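Local coordinates for periplasmic binding protein/LacI transcriptional regulator (Brachyspira murdochii, PDB 4KQC) that probably binds a carbohydrate in the periplasm as the solute-binding component of an ABC transporter, at residues M248-G253 against G267-D272. Residues are numbered along the deposited sequence; the frame is centred on the assembly and turned at random.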
HETATM    1  N   MSE A 248      -9.717   4.243  -9.293  1.00  9.18           N
HETATM    2  CA  MSE A 248      -8.899   3.017  -9.095  1.00 10.00           C
HETATM    3  C   MSE A 248      -8.193   3.137  -7.760  1.00 10.31           C
HETATM    4  O   MSE A 248      -7.722   4.221  -7.438  1.00 10.16           O
HETATM    5  CB  MSE A 248      -7.914   2.816 -10.274  1.00 11.67           C
HETATM    6  CG  MSE A 248      -8.737   2.570 -11.546  1.00 12.37           C
HETATM    7 SE   MSE A 248      -7.477   2.581 -13.038  0.65 14.39          SE
HETATM    8  CE  MSE A 248      -8.856   2.075 -14.334  1.00 13.83           C
ATOM      9  N   GLY A 249      -7.978   2.005  -7.100  1.00 10.68           N
ATOM     10  CA  GLY A 249      -7.366   1.994  -5.788  1.00 11.48           C
ATOM     11  C   GLY A 249      -6.195   1.069  -5.587  1.00 11.11           C
ATOM     12  O   GLY A 249      -5.563   0.591  -6.498  1.00 10.59           O
ATOM     13  N   PHE A 250      -5.960   0.789  -4.336  1.00 10.68           N
ATOM     14  CA  PHE A 250      -4.796   0.055  -3.859  1.00 12.36           C
ATOM     15  C   PHE A 250      -5.220  -0.672  -2.565  1.00 12.20           C
ATOM     16  O   PHE A 250      -6.024  -0.157  -1.722  1.00 12.99           O
ATOM     17  CB  PHE A 250      -3.713   1.076  -3.549  1.00 12.60           C
ATOM     18  CG  PHE A 250      -2.305   0.592  -3.671  1.00 13.69           C
ATOM     19  CD1 PHE A 250      -1.836  -0.487  -2.908  1.00 15.31           C
ATOM     20  CD2 PHE A 250      -1.460   1.223  -4.544  1.00 13.98           C
ATOM     21  CE1 PHE A 250      -0.514  -0.907  -3.049  1.00 14.42           C
ATOM     22  CE2 PHE A 250      -0.148   0.814  -4.691  1.00 15.43           C
ATOM     23  CZ  PHE A 250       0.313  -0.279  -3.919  1.00 15.50           C
ATOM     24  N   ASP A 251      -4.716  -1.894  -2.405  1.00 12.19           N
ATOM     25  CA  ASP A 251      -5.081  -2.779  -1.310  1.00 11.96           C
ATOM     26  C   ASP A 251      -6.560  -3.196  -1.389  1.00 11.96           C
ATOM     27  O   ASP A 251      -7.069  -3.251  -2.502  1.00 12.42           O
ATOM     28  CB  ASP A 251      -4.680  -2.149   0.038  1.00 11.56           C
ATOM     29  CG  ASP A 251      -3.161  -2.074   0.213  1.00 15.03           C
ATOM     30  OD1 ASP A 251      -2.485  -3.018  -0.200  1.00 16.40           O
ATOM     31  OD2 ASP A 251      -2.650  -1.065   0.804  1.00 17.37           O
ATOM     32  N   SER A 252      -7.210  -3.588  -0.286  1.00 12.14           N
ATOM     33  CA  SER A 252      -8.596  -4.094  -0.360  1.00 12.71           C
ATOM     34  C   SER A 252      -9.372  -3.653   0.873  1.00 13.90           C
ATOM     35  O   SER A 252      -9.573  -2.450   0.986  1.00 13.91           O
ATOM     36  CB  SER A 252      -8.664  -5.607  -0.696  1.00 13.18           C
ATOM     37  OG  SER A 252      -7.992  -6.411   0.230  1.00 12.46           O
ATOM     38  N   GLY A 253      -9.817  -4.568   1.732  1.00 13.43           N
ATOM     39  CA  GLY A 253     -10.798  -4.225   2.737  1.00 14.06           C
ATOM     40  C   GLY A 253     -12.207  -4.251   2.225  1.00 13.91           C
ATOM     41  O   GLY A 253     -12.439  -3.951   1.033  1.00 12.18           O
ATOM     42  N   GLY A 267     -11.199  -0.841 -10.351  1.00 11.50           N
ATOM     43  CA  GLY A 267     -10.233  -1.895 -10.062  1.00 10.86           C
ATOM     44  C   GLY A 267      -9.208  -1.309  -9.118  1.00  9.94           C
ATOM     45  O   GLY A 267      -9.152  -0.059  -8.960  1.00  9.18           O
ATOM     46  N   SER A 268      -8.396  -2.182  -8.580  1.00  9.80           N
ATOM     47  CA  SER A 268      -7.316  -1.814  -7.675  1.00 10.05           C
ATOM     48  C   SER A 268      -6.176  -2.768  -7.765  1.00 10.54           C
ATOM     49  O   SER A 268      -6.268  -3.853  -8.379  1.00  9.97           O
ATOM     50  CB  SER A 268      -7.837  -1.796  -6.217  1.00 10.62           C
ATOM     51  OG  SER A 268      -8.769  -0.736  -5.997  1.00 11.08           O
ATOM     52  N   VAL A 269      -5.042  -2.404  -7.187  1.00 10.82           N
ATOM     53  CA  VAL A 269      -3.931  -3.364  -7.087  1.00 11.59           C
ATOM     54  C   VAL A 269      -3.833  -3.930  -5.703  1.00 11.64           C
ATOM     55  O   VAL A 269      -4.074  -3.210  -4.737  1.00 12.49           O
ATOM     56  CB  VAL A 269      -2.572  -2.754  -7.521  1.00 11.74           C
ATOM     57  CG1 VAL A 269      -2.588  -2.487  -8.988  1.00 14.05           C
ATOM     58  CG2 VAL A 269      -2.236  -1.513  -6.779  1.00 11.06           C
ATOM     59  N   THR A 270      -3.544  -5.226  -5.612  1.00 12.04           N
ATOM     60  CA  THR A 270      -3.404  -5.885  -4.293  1.00 11.42           C
ATOM     61  C   THR A 270      -1.991  -6.341  -4.111  1.00 11.28           C
ATOM     62  O   THR A 270      -1.295  -6.731  -5.043  1.00 10.69           O
ATOM     63  CB  THR A 270      -4.348  -7.098  -4.093  1.00 12.09           C
ATOM     64  OG1 THR A 270      -4.194  -7.656  -2.788  1.00 13.35           O
ATOM     65  CG2 THR A 270      -4.155  -8.200  -5.123  1.00 11.92           C
ATOM     66  N   GLN A 271      -1.554  -6.295  -2.880  1.00 10.08           N
ATOM     67  CA  GLN A 271      -0.299  -6.915  -2.505  1.00 10.98           C
ATOM     68  C   GLN A 271      -0.469  -8.415  -2.257  1.00 10.99           C
ATOM     69  O   GLN A 271      -1.523  -8.951  -2.460  1.00 12.28           O
ATOM     70  CB  GLN A 271       0.270  -6.240  -1.257  1.00 11.10           C
ATOM     71  CG  GLN A 271       0.359  -4.703  -1.251  1.00 11.78           C
ATOM     72  CD  GLN A 271       0.936  -4.192   0.049  1.00 12.55           C
ATOM     73  OE1 GLN A 271       2.130  -4.452   0.340  1.00 15.40           O
ATOM     74  NE2 GLN A 271       0.159  -3.524   0.844  1.00 13.03           N
ATOM     75  N   ASP A 272       0.605  -9.093  -1.834  1.00 11.67           N
ATOM     76  CA  ASP A 272       0.574 -10.565  -1.550  1.00 12.38           C
ATOM     77  C   ASP A 272       1.020 -10.744  -0.087  1.00 11.64           C
ATOM     78  O   ASP A 272       2.210 -11.017   0.185  1.00 11.60           O
ATOM     79  CB  ASP A 272       1.502 -11.297  -2.498  1.00 12.60           C
ATOM     80  CG  ASP A 272       1.440 -12.825  -2.358  1.00 13.31           C
ATOM     81  OD1 ASP A 272       0.852 -13.411  -1.415  1.00 14.27           O
ATOM     82  OD2 ASP A 272       1.973 -13.550  -3.266  1.00 14.64           O
TER
HETATM   83  O   HOH W   1      -2.970  -5.663  -0.528  1.00 16.51           O
HETATM   84  O   HOH W   2      -5.283  -7.135  -0.512  1.00 17.76           O
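Backbone hydrogen bonds zip G249 and D251 to the neighbouring strand. G249 N donates to G267 O (3.0 Å), and V269 N returns a bond to G249 O. D251 N closes the ladder on V269 O at 2.8 Å. The lack of a side chain at G249 matters here, because S268 OG lies only 3.1 Å from G249 CA, where a CB would collide with it. That hydroxyl is hydrogen-bonded to Q256 in the helix linking the two strands.

The paired strands, 246-250 and 267-270, form a parallel beta-alpha-beta unit with helix 254-261. They belong to the mixed sheet in one of the two lobes expected of a periplasmic binding protein, where 267-270 lies between 246-250 and the antiparallel edge strand 301-303. Toward the C-terminal side of the pair, polar side chains take over. The amide of Q271 reaches back to D251, NE2 donating to OD1 over 2.9 Å in an almost straight bond (171°) on the syn side of the carboxylate, whose plane is turned 36° from the amide. Water 1 donates to the same OD1 and accepts from Q271 N, so two donors grip this buried oxygen, while OD2 forms a salt bridge with R157 and Q271 OE1 is hydrogen-bonded to T111. A second water joins S252 OG to T270 OG1.

Apolar contact is concentrated between F250 and V269, on the sheet face covered by helix 113-133. With CG anti to the backbone N (chi1 -152°), the F250 ring presents a face to V269 CG2, which sits 3.6 Å from the ring centroid in a CH-pi contact, while R157 makes a cation-pi interaction with the ring. A leucine in place of F250 has no ring face, and would probably leave V269 CG2 and the R157 guanidinium without their aromatic partner.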